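PDB 6L0A: dihydroorotase from Saccharomyces cerevisiae S288C, which catalyses the zinc-dependent, reversible interconversion of N-carbamoyl-L-aspartate and dihydroorotate, the third step of de novo pyrimidine biosynthesis. Local coordinates for residues V17-M22 with I55-T60. Sequence-based numbering, arbitrary orientation.
Sequences VREGAM and IEYKKT. With LMR ((2S)-2-hydroxybutanedioic acid), chain M.
Tyr57 OH donates a hydrogen bond to Arg18 O across 2.6 Å, and that oxygen lies in the plane of the phenol ring, at its edge. The C=O...OH angle is 139°, with the donor tilted 16° from the carbonyl plane. A water, also in the ring plane, donates to Tyr57 OH at 2.8 Å and accepts from Val17 N, so the hydroxyl is bonded to the loop both directly and through this bridge. Val17 CG2 comes obliquely to within 3.3 Å of Tyr57 OH, and Glu19 CG stands 4.2 Å from Tyr57 CE1. With CG anti to the backbone N (chi1 -165°), the ring is carried off helix 51-64 and its hydroxyl end comes up to the loop.

The loop follows the His14-x-His16 zinc-binding motif at the end of strand 11-15 in the amidohydrolase TIM-barrel fold and leads into helix 20-32. A phenylalanine in place of Tyr57 would probably leave Arg18 O and the bridging water without their hydroxyl partner.

While its carbonyl faces Tyr57, the Arg18 side chain departs for the active site, where its guanidinium grips one malate carboxylate edge-on through two nearly straight bonds: NH1 to O4B at 2.7 Å and NH2 to O4A at 2.9 Å. Pro261 O accepts from Arg18 NE, a further bond that restricts rotation of the guanidinium. Farther out, Val17 packs on Val26, Thr27 and Ile30 of helix 20-32, and Tyr57 touches Ile48 and Met72.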
loop_
_atom_site.group_PDB
_atom_site.type_symbol
_atom_site.label_atom_id
_atom_site.label_comp_id
_atom_site.label_asym_id
_atom_site.label_seq_id
_atom_site.Cartn_x
_atom_site.Cartn_y
_atom_site.Cartn_z
ATOM N N VAL C 17 -10.102 -22.375 -2.209
ATOM C CA VAL C 17 -11.222 -22.576 -3.126
ATOM C C VAL C 17 -12.560 -22.180 -2.524
ATOM O O VAL C 17 -13.589 -22.332 -3.191
ATOM C CB VAL C 17 -11.298 -24.026 -3.659
ATOM C CG1 VAL C 17 -10.103 -24.342 -4.565
ATOM C CG2 VAL C 17 -11.412 -25.011 -2.508
ATOM N N ARG C 18 -12.587 -21.677 -1.291
ATOM C CA ARG C 18 -13.803 -21.086 -0.703
ATOM C C ARG C 18 -14.910 -22.151 -0.635
ATOM O O ARG C 18 -14.635 -23.349 -0.467
ATOM C CB ARG C 18 -14.208 -19.824 -1.470
ATOM C CG ARG C 18 -13.073 -18.869 -1.824
ATOM C CD ARG C 18 -12.437 -18.274 -0.583
ATOM N NE ARG C 18 -11.605 -17.127 -0.947
ATOM C CZ ARG C 18 -10.627 -16.642 -0.189
ATOM N NH1 ARG C 18 -10.348 -17.198 0.991
ATOM N NH2 ARG C 18 -9.923 -15.602 -0.621
ATOM N N GLU C 19 -16.172 -21.714 -0.745
ATOM C CA GLU C 19 -17.335 -22.594 -0.661
ATOM C C GLU C 19 -18.378 -22.143 -1.683
ATOM O O GLU C 19 -18.175 -21.174 -2.423
ATOM C CB GLU C 19 -17.912 -22.608 0.760
ATOM C CG GLU C 19 -17.063 -23.371 1.779
ATOM C CD GLU C 19 -17.817 -23.687 3.064
ATOM O OE1 GLU C 19 -17.821 -22.838 3.989
ATOM O OE2 GLU C 19 -18.405 -24.790 3.151
ATOM N N GLY C 20 -19.496 -22.872 -1.746
ATOM C CA GLY C 20 -20.625 -22.446 -2.571
ATOM C C GLY C 20 -20.274 -22.196 -4.027
ATOM O O GLY C 20 -19.476 -22.914 -4.640
ATOM N N ALA C 21 -20.883 -21.150 -4.593
ATOM C CA ALA C 21 -20.706 -20.863 -6.015
ATOM C C ALA C 21 -19.264 -20.514 -6.349
ATOM O O ALA C 21 -18.765 -20.877 -7.420
ATOM C CB ALA C 21 -21.633 -19.723 -6.450
ATOM N N MET C 22 -18.581 -19.785 -5.461
ATOM C CA MET C 22 -17.183 -19.467 -5.719
ATOM C C MET C 22 -16.366 -20.744 -5.859
ATOM O O MET C 22 -15.524 -20.855 -6.756
ATOM C CB MET C 22 -16.625 -18.582 -4.602
ATOM C CG MET C 22 -15.158 -18.212 -4.793
ATOM S SD MET C 22 -14.909 -17.190 -6.251
ATOM C CE MET C 22 -15.225 -15.541 -5.568
ATOM N N ILE C 55 -13.872 -33.871 6.090
ATOM C CA ILE C 55 -14.191 -35.000 5.223
ATOM C C ILE C 55 -15.221 -34.592 4.178
ATOM O O ILE C 55 -15.055 -34.864 2.985
ATOM C CB ILE C 55 -14.677 -36.200 6.056
ATOM C CG1 ILE C 55 -13.512 -36.827 6.816
ATOM C CG2 ILE C 55 -15.340 -37.252 5.144
ATOM C CD1 ILE C 55 -13.946 -37.829 7.869
ATOM N N GLU C 56 -16.299 -33.922 4.607
ATOM C CA GLU C 56 -17.326 -33.518 3.654
ATOM C C GLU C 56 -16.813 -32.446 2.696
ATOM O O GLU C 56 -17.201 -32.435 1.524
ATOM C CB GLU C 56 -18.581 -33.040 4.391
ATOM C CG GLU C 56 -19.340 -34.164 5.100
ATOM C CD GLU C 56 -19.853 -35.244 4.137
ATOM O OE1 GLU C 56 -19.426 -36.417 4.265
ATOM O OE2 GLU C 56 -20.683 -34.920 3.259
ATOM N N TYR C 57 -15.931 -31.554 3.164
ATOM C CA TYR C 57 -15.324 -30.572 2.264
ATOM C C TYR C 57 -14.546 -31.268 1.154
ATOM O O TYR C 57 -14.724 -30.961 -0.030
ATOM C CB TYR C 57 -14.409 -29.626 3.049
ATOM C CG TYR C 57 -13.982 -28.347 2.339
ATOM C CD1 TYR C 57 -14.842 -27.659 1.482
ATOM C CD2 TYR C 57 -12.732 -27.800 2.579
ATOM C CE1 TYR C 57 -14.442 -26.467 0.867
ATOM C CE2 TYR C 57 -12.327 -26.626 1.983
ATOM C CZ TYR C 57 -13.175 -25.962 1.127
ATOM O OH TYR C 57 -12.743 -24.797 0.551
ATOM N N LYS C 58 -13.680 -32.224 1.517
ATOM C CA LYS C 58 -12.922 -32.942 0.487
ATOM C C LYS C 58 -13.854 -33.631 -0.503
ATOM O O LYS C 58 -13.594 -33.634 -1.715
ATOM C CB LYS C 58 -11.978 -33.966 1.123
ATOM C CG LYS C 58 -11.007 -34.609 0.114
ATOM C CD LYS C 58 -10.032 -35.564 0.805
ATOM C CE LYS C 58 -9.086 -36.214 -0.202
ATOM N NZ LYS C 58 -8.104 -37.134 0.448
ATOM N N LYS C 59 -14.945 -34.220 -0.010
ATOM C CA LYS C 59 -15.873 -34.899 -0.909
ATOM C C LYS C 59 -16.479 -33.919 -1.907
ATOM O O LYS C 59 -16.625 -34.236 -3.091
ATOM C CB LYS C 59 -16.962 -35.604 -0.098
ATOM C CG LYS C 59 -16.470 -36.864 0.616
ATOM C CD LYS C 59 -17.497 -38.005 0.579
ATOM C CE LYS C 59 -17.189 -39.007 -0.544
ATOM N NZ LYS C 59 -16.272 -40.108 -0.116
ATOM N N THR C 60 -16.799 -32.708 -1.446
ATOM C CA THR C 60 -17.331 -31.683 -2.336
ATOM C C THR C 60 -16.326 -31.332 -3.416
ATOM O O THR C 60 -16.671 -31.242 -4.602
ATOM C CB THR C 60 -17.713 -30.437 -1.530
ATOM O OG1 THR C 60 -18.783 -30.764 -0.641
ATOM C CG2 THR C 60 -18.153 -29.291 -2.459
HETATM C C1 LMR M . -4.029 -15.020 2.961
HETATM O O1A LMR M . -3.388 -16.043 2.602
HETATM O O1B LMR M . -3.454 -14.246 3.754
HETATM C C2 LMR M . -5.465 -14.706 2.477
HETATM O O2 LMR M . -5.616 -13.514 1.730
HETATM C C3 LMR M . -5.912 -15.727 1.486
HETATM C C4 LMR M . -7.410 -15.587 1.626
HETATM O O4A LMR M . -8.041 -14.538 1.251
HETATM O O4B LMR M . -7.945 -16.571 2.153
HETATM O O HOH W 1 -10.255 -23.536 0.691
#